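Local coordinates for protein tryptophane-5-halogenase (PDB 5UAO) that probably uses its bound flavin (FAD) to chlorinate tryptophan at carbon 5 in a lanthipeptide during NAI-107 biosynthesis, at residues I35-A47 with L181-V194. Numbering follows the deposited sequence.
Sequences IGGGTAGYLTALA and LVRYLTELAARRGV. With FAD (flavin-adenine dinucleotide), chain E.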
loop_
_atom_site.group_PDB
_atom_site.type_symbol
_atom_site.label_atom_id
_atom_site.label_comp_id
_atom_site.label_asym_id
_atom_site.label_seq_id
_atom_site.Cartn_x
_atom_site.Cartn_y
_atom_site.Cartn_z
ATOM N N ILE A 35 -17.514 26.373 -0.345
ATOM C CA ILE A 35 -17.242 27.655 -0.949
ATOM C C ILE A 35 -16.756 27.482 -2.361
ATOM O O ILE A 35 -15.581 27.136 -2.587
ATOM C CB ILE A 35 -16.188 28.419 -0.148
ATOM C CG1 ILE A 35 -16.589 28.394 1.328
ATOM C CG2 ILE A 35 -16.092 29.880 -0.686
ATOM C CD1 ILE A 35 -18.049 28.804 1.618
ATOM N N GLY A 36 -17.667 27.675 -3.311
ATOM C CA GLY A 36 -17.385 27.390 -4.711
ATOM C C GLY A 36 -18.350 26.428 -5.391
ATOM O O GLY A 36 -18.805 25.472 -4.792
ATOM N N GLY A 37 -18.692 26.728 -6.642
ATOM C CA GLY A 37 -19.730 25.994 -7.398
ATOM C C GLY A 37 -19.312 25.388 -8.733
ATOM O O GLY A 37 -20.080 25.337 -9.670
ATOM N N GLY A 38 -18.092 24.944 -8.857
ATOM C CA GLY A 38 -17.776 24.151 -10.044
ATOM C C GLY A 38 -18.078 22.696 -9.714
ATOM O O GLY A 38 -18.831 22.395 -8.779
ATOM N N THR A 39 -17.481 21.774 -10.434
ATOM C CA THR A 39 -17.771 20.379 -10.157
ATOM C C THR A 39 -17.251 19.992 -8.772
ATOM O O THR A 39 -17.862 19.188 -8.091
ATOM C CB THR A 39 -17.172 19.436 -11.226
ATOM O OG1 THR A 39 -15.767 19.643 -11.271
ATOM C CG2 THR A 39 -17.721 19.707 -12.612
ATOM N N ALA A 40 -16.139 20.582 -8.297
ATOM C CA ALA A 40 -15.662 20.222 -6.975
ATOM C C ALA A 40 -16.706 20.572 -5.911
ATOM O O ALA A 40 -16.999 19.782 -4.998
ATOM C CB ALA A 40 -14.308 20.922 -6.682
ATOM N N GLY A 41 -17.277 21.757 -6.007
ATOM C CA GLY A 41 -18.170 22.239 -4.977
ATOM C C GLY A 41 -19.480 21.424 -4.981
ATOM O O GLY A 41 -19.945 20.981 -3.921
ATOM N N TYR A 42 -20.014 21.166 -6.168
ATOM C CA TYR A 42 -21.308 20.444 -6.251
ATOM C C TYR A 42 -21.168 18.987 -5.835
ATOM O O TYR A 42 -22.024 18.485 -5.077
ATOM C CB TYR A 42 -22.023 20.641 -7.602
ATOM C CG TYR A 42 -22.770 22.016 -7.617
ATOM C CD1 TYR A 42 -23.966 22.169 -6.954
ATOM C CD2 TYR A 42 -22.224 23.142 -8.200
ATOM C CE1 TYR A 42 -24.594 23.392 -6.886
ATOM C CE2 TYR A 42 -22.868 24.363 -8.167
ATOM C CZ TYR A 42 -24.075 24.466 -7.494
ATOM O OH TYR A 42 -24.765 25.647 -7.444
ATOM N N LEU A 43 -20.081 18.328 -6.257
ATOM C CA LEU A 43 -19.879 16.990 -5.830
ATOM C C LEU A 43 -19.683 16.887 -4.338
ATOM O O LEU A 43 -20.186 15.960 -3.708
ATOM C CB LEU A 43 -18.734 16.318 -6.598
ATOM C CG LEU A 43 -18.915 16.161 -8.112
ATOM C CD1 LEU A 43 -17.633 15.670 -8.672
ATOM C CD2 LEU A 43 -20.033 15.165 -8.507
ATOM N N THR A 44 -18.975 17.826 -3.726
ATOM C CA THR A 44 -18.812 17.799 -2.294
ATOM C C THR A 44 -20.127 18.025 -1.584
ATOM O O THR A 44 -20.438 17.276 -0.635
ATOM C CB THR A 44 -17.889 18.933 -1.824
ATOM O OG1 THR A 44 -16.638 18.778 -2.472
ATOM C CG2 THR A 44 -17.694 18.884 -0.353
ATOM N N ALA A 45 -20.898 19.023 -2.022
ATOM C CA ALA A 45 -22.179 19.319 -1.358
ATOM C C ALA A 45 -23.177 18.125 -1.475
ATOM O O ALA A 45 -23.835 17.770 -0.507
ATOM C CB ALA A 45 -22.788 20.573 -1.965
ATOM N N LEU A 46 -23.210 17.475 -2.640
ATOM C CA LEU A 46 -24.079 16.317 -2.839
ATOM C C LEU A 46 -23.657 15.130 -1.966
ATOM O O LEU A 46 -24.510 14.429 -1.452
ATOM C CB LEU A 46 -24.114 15.925 -4.313
ATOM C CG LEU A 46 -24.890 16.905 -5.145
ATOM C CD1 LEU A 46 -24.593 16.696 -6.610
ATOM C CD2 LEU A 46 -26.372 16.685 -4.920
ATOM N N ALA A 47 -22.334 14.925 -1.816
ATOM C CA ALA A 47 -21.809 13.851 -0.983
ATOM C C ALA A 47 -22.115 14.079 0.500
ATOM O O ALA A 47 -22.521 13.093 1.182
ATOM C CB ALA A 47 -20.325 13.682 -1.188
ATOM N N LEU A 181 -23.171 18.901 -17.263
ATOM C CA LEU A 181 -22.928 18.237 -15.980
ATOM C C LEU A 181 -23.176 19.125 -14.808
ATOM O O LEU A 181 -23.830 18.720 -13.789
ATOM C CB LEU A 181 -21.508 17.653 -15.872
ATOM C CG LEU A 181 -21.152 17.014 -14.529
ATOM C CD1 LEU A 181 -21.993 15.776 -14.247
ATOM C CD2 LEU A 181 -19.667 16.674 -14.488
ATOM N N VAL A 182 -22.566 20.303 -14.875
ATOM C CA VAL A 182 -22.776 21.291 -13.838
ATOM C C VAL A 182 -24.237 21.671 -13.598
ATOM O O VAL A 182 -24.628 21.839 -12.446
ATOM C CB VAL A 182 -21.860 22.536 -13.978
ATOM C CG1 VAL A 182 -22.175 23.508 -12.844
ATOM C CG2 VAL A 182 -20.409 22.113 -13.795
ATOM N N ARG A 183 -24.996 21.850 -14.674
ATOM C CA ARG A 183 -26.377 22.269 -14.562
ATOM C C ARG A 183 -27.143 21.139 -13.832
ATOM O O ARG A 183 -27.940 21.382 -12.963
ATOM C CB ARG A 183 -26.968 22.559 -15.951
ATOM C CG ARG A 183 -28.452 22.895 -15.918
ATOM C CD ARG A 183 -28.914 23.433 -17.253
ATOM N NE ARG A 183 -30.334 23.180 -17.509
ATOM C CZ ARG A 183 -31.346 23.945 -17.088
ATOM N NH1 ARG A 183 -31.129 25.044 -16.357
ATOM N NH2 ARG A 183 -32.595 23.600 -17.406
ATOM N N TYR A 184 -26.871 19.906 -14.217
ATOM C CA TYR A 184 -27.518 18.778 -13.594
ATOM C C TYR A 184 -27.200 18.609 -12.139
ATOM O O TYR A 184 -28.086 18.424 -11.310
ATOM C CB TYR A 184 -27.120 17.496 -14.292
ATOM C CG TYR A 184 -27.783 16.306 -13.669
ATOM C CD1 TYR A 184 -29.188 16.171 -13.696
ATOM C CD2 TYR A 184 -27.051 15.275 -13.160
ATOM C CE1 TYR A 184 -29.828 15.051 -13.139
ATOM C CE2 TYR A 184 -27.682 14.146 -12.625
ATOM C CZ TYR A 184 -29.072 14.028 -12.639
ATOM O OH TYR A 184 -29.703 12.893 -12.119
ATOM N N LEU A 185 -25.921 18.671 -11.800
ATOM C CA LEU A 185 -25.538 18.644 -10.416
ATOM C C LEU A 185 -26.151 19.805 -9.619
ATOM O O LEU A 185 -26.543 19.652 -8.467
ATOM C CB LEU A 185 -24.010 18.679 -10.272
ATOM C CG LEU A 185 -23.203 17.533 -10.877
ATOM C CD1 LEU A 185 -21.707 17.812 -10.742
ATOM C CD2 LEU A 185 -23.617 16.203 -10.288
ATOM N N THR A 186 -26.271 20.948 -10.256
ATOM C CA THR A 186 -26.843 22.107 -9.568
ATOM C C THR A 186 -28.322 21.877 -9.254
ATOM O O THR A 186 -28.834 22.192 -8.161
ATOM C CB THR A 186 -26.668 23.356 -10.436
ATOM O OG1 THR A 186 -25.261 23.617 -10.616
ATOM C CG2 THR A 186 -27.374 24.602 -9.793
ATOM N N GLU A 187 -28.987 21.266 -10.206
ATOM C CA GLU A 187 -30.402 20.915 -10.043
ATOM C C GLU A 187 -30.583 19.869 -8.969
ATOM O O GLU A 187 -31.506 19.976 -8.162
ATOM C CB GLU A 187 -30.999 20.410 -11.394
ATOM C CG GLU A 187 -32.386 19.743 -11.295
ATOM C CD GLU A 187 -32.560 18.504 -12.194
ATOM O OE1 GLU A 187 -32.861 18.658 -13.409
ATOM O OE2 GLU A 187 -32.432 17.364 -11.668
ATOM N N LEU A 188 -29.721 18.850 -8.961
ATOM C CA LEU A 188 -29.806 17.800 -7.977
ATOM C C LEU A 188 -29.586 18.336 -6.611
ATOM O O LEU A 188 -30.298 17.987 -5.725
ATOM C CB LEU A 188 -28.799 16.664 -8.215
ATOM C CG LEU A 188 -29.198 15.440 -8.986
ATOM C CD1 LEU A 188 -28.093 14.379 -8.935
ATOM C CD2 LEU A 188 -30.465 14.861 -8.388
ATOM N N ALA A 189 -28.592 19.207 -6.428
ATOM C CA ALA A 189 -28.312 19.763 -5.114
ATOM C C ALA A 189 -29.540 20.536 -4.545
ATOM O O ALA A 189 -29.884 20.386 -3.364
ATOM C CB ALA A 189 -27.101 20.696 -5.206
ATOM N N ALA A 190 -30.213 21.295 -5.416
ATOM C CA ALA A 190 -31.393 22.066 -4.989
ATOM C C ALA A 190 -32.533 21.129 -4.619
ATOM O O ALA A 190 -33.185 21.313 -3.615
ATOM C CB ALA A 190 -31.835 22.993 -6.097
ATOM N N ARG A 191 -32.730 20.101 -5.419
ATOM C CA ARG A 191 -33.770 19.151 -5.168
ATOM C C ARG A 191 -33.507 18.410 -3.869
ATOM O O ARG A 191 -34.415 18.020 -3.196
ATOM C CB ARG A 191 -33.763 18.152 -6.287
ATOM C CG ARG A 191 -34.861 17.148 -6.232
ATOM C CD ARG A 191 -35.046 16.584 -7.647
ATOM N NE ARG A 191 -34.336 15.341 -7.828
ATOM C CZ ARG A 191 -33.926 14.846 -8.996
ATOM N NH1 ARG A 191 -34.100 15.506 -10.129
ATOM N NH2 ARG A 191 -33.312 13.672 -9.000
ATOM N N ARG A 192 -32.259 18.186 -3.527
ATOM C CA ARG A 192 -31.941 17.494 -2.307
ATOM C C ARG A 192 -31.705 18.343 -1.079
ATOM O O ARG A 192 -31.312 17.804 -0.057
ATOM C CB ARG A 192 -30.741 16.624 -2.561
ATOM C CG ARG A 192 -31.068 15.533 -3.546
ATOM C CD ARG A 192 -29.852 14.710 -3.794
ATOM N NE ARG A 192 -30.032 13.645 -4.773
ATOM C CZ ARG A 192 -29.098 12.734 -5.023
ATOM N NH1 ARG A 192 -27.917 12.785 -4.393
ATOM N NH2 ARG A 192 -29.314 11.801 -5.924
ATOM N N GLY A 193 -31.984 19.631 -1.130
ATOM C CA GLY A 193 -31.961 20.463 0.095
ATOM C C GLY A 193 -30.623 21.154 0.400
ATOM O O GLY A 193 -30.415 21.713 1.483
ATOM N N VAL A 194 -29.682 21.105 -0.528
ATOM C CA VAL A 194 -28.470 21.944 -0.387
ATOM C C VAL A 194 -28.928 23.409 -0.518
ATOM O O VAL A 194 -29.643 23.732 -1.490
ATOM C CB VAL A 194 -27.404 21.597 -1.455
ATOM C CG1 VAL A 194 -26.277 22.609 -1.429
ATOM C CG2 VAL A 194 -26.818 20.205 -1.218
HETATM P PA FAD E . -13.524 25.940 -10.572
HETATM O O1A FAD E . -14.287 25.201 -11.671
HETATM O O2A FAD E . -12.388 26.935 -10.879
HETATM O O5B FAD E . -14.568 26.604 -9.545
HETATM C C5B FAD E . -14.257 27.591 -8.583
HETATM C C4B FAD E . -15.569 28.079 -7.995
HETATM O O4B FAD E . -15.106 28.873 -6.900
HETATM C C3B FAD E . -16.461 28.984 -8.869
HETATM O O3B FAD E . -17.937 28.675 -8.717
HETATM C C2B FAD E . -16.162 30.393 -8.345
HETATM O O2B FAD E . -17.251 31.387 -8.524
HETATM C C1B FAD E . -15.872 30.082 -6.876
HETATM N N9A FAD E . -15.127 31.185 -6.224
HETATM C C8A FAD E . -13.822 31.528 -6.437
HETATM N N7A FAD E . -13.496 32.580 -5.636
HETATM C C5A FAD E . -14.613 32.910 -4.940
HETATM C C6A FAD E . -14.950 33.960 -3.987
HETATM N N6A FAD E . -13.993 34.857 -3.602
HETATM N N1A FAD E . -16.178 33.961 -3.490
HETATM C C2A FAD E . -17.120 33.062 -3.840
HETATM N N3A FAD E . -16.876 32.097 -4.727
HETATM C C4A FAD E . -15.659 31.991 -5.293
HETATM N N1 FAD E . -10.476 16.871 -14.815
HETATM C C2 FAD E . -10.948 15.654 -15.249
HETATM O O2 FAD E . -11.425 14.813 -14.419
HETATM N N3 FAD E . -10.936 15.319 -16.567
HETATM C C4 FAD E . -10.471 16.137 -17.533
HETATM O O4 FAD E . -10.487 15.721 -18.734
HETATM C C4X FAD E . -9.950 17.481 -17.113
HETATM N N5 FAD E . -9.395 18.372 -17.981
HETATM C C5X FAD E . -8.926 19.579 -17.583
HETATM C C6 FAD E . -8.374 20.439 -18.524
HETATM C C7 FAD E . -7.852 21.665 -18.154
HETATM C C7M FAD E . -7.273 22.633 -19.144
HETATM C C8 FAD E . -7.931 22.095 -16.760
HETATM C C8M FAD E . -7.368 23.447 -16.373
HETATM C C9 FAD E . -8.471 21.236 -15.818
HETATM C C9A FAD E . -8.965 19.970 -16.142
HETATM N N10 FAD E . -9.507 19.066 -15.163
HETATM C C10 FAD E . -9.985 17.809 -15.654
HETATM C "C1'" FAD E . -9.709 19.347 -13.709
HETATM C "C2'" FAD E . -11.281 19.652 -13.622
HETATM O "O2'" FAD E . -11.438 20.652 -14.620
HETATM C "C3'" FAD E . -12.154 20.447 -12.586
HETATM O "O3'" FAD E . -13.504 20.936 -12.932
HETATM C "C4'" FAD E . -11.634 21.854 -12.530
HETATM O "O4'" FAD E . -10.413 21.993 -13.317
HETATM C "C5'" FAD E . -11.627 22.220 -11.046
HETATM O "O5'" FAD E . -12.933 22.389 -10.577
HETATM P P FAD E . -13.034 23.383 -9.282
HETATM O O1P FAD E . -11.985 23.050 -8.311
HETATM O O2P FAD E . -14.486 23.185 -8.866
HETATM O O3P FAD E . -12.689 24.875 -9.652
HETATM O O HOH W 1 -27.170 14.407 -2.115
#
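Tyr42 and Leu185 meet where helix 39-47 runs beside helix 181-191, the two pointing the same way with axes 30° apart and 9.6 Å at closest approach. CB of Tyr42 touches CB of Leu185 at 3.9 Å. From there the phenol ring, its CG anti to the carbonyl carbon (chi1 -80°), reaches Thr186, whose CA lies over one face, 4.1 Å from the ring centroid, in a CH-pi contact. Thr186 OG1 sits over the same face, 3.4 Å from Tyr42 CZ, while donating to Val182 O, and Ala189 CB meets the ring edge in plane. The phenol OH is hydrogen-bonded to Glu61 OE2 on strand 56-61. With an alanine at Tyr42, Glu61 would probably lose this partner and a gap would be likely to open beside Thr186 and Ala189. Further along, Leu46 lays its two methyls along the other helix: CD1 meets Leu185 CD2 at 3.8 Å and CD2 rests 3.6 Å from Ala189 CA. A water links Leu46 O to Arg192 NH1, and a Schellman motif at Gly193 turns the chain so that Val194 packs on Ala45. At the opposite end, Gly37 N donates to FAD O3B and Ala40 N to the phosphate oxygen O2P, as in the glycine-rich strand-turn-helix of a Rossmann-type dinucleotide-binding fold.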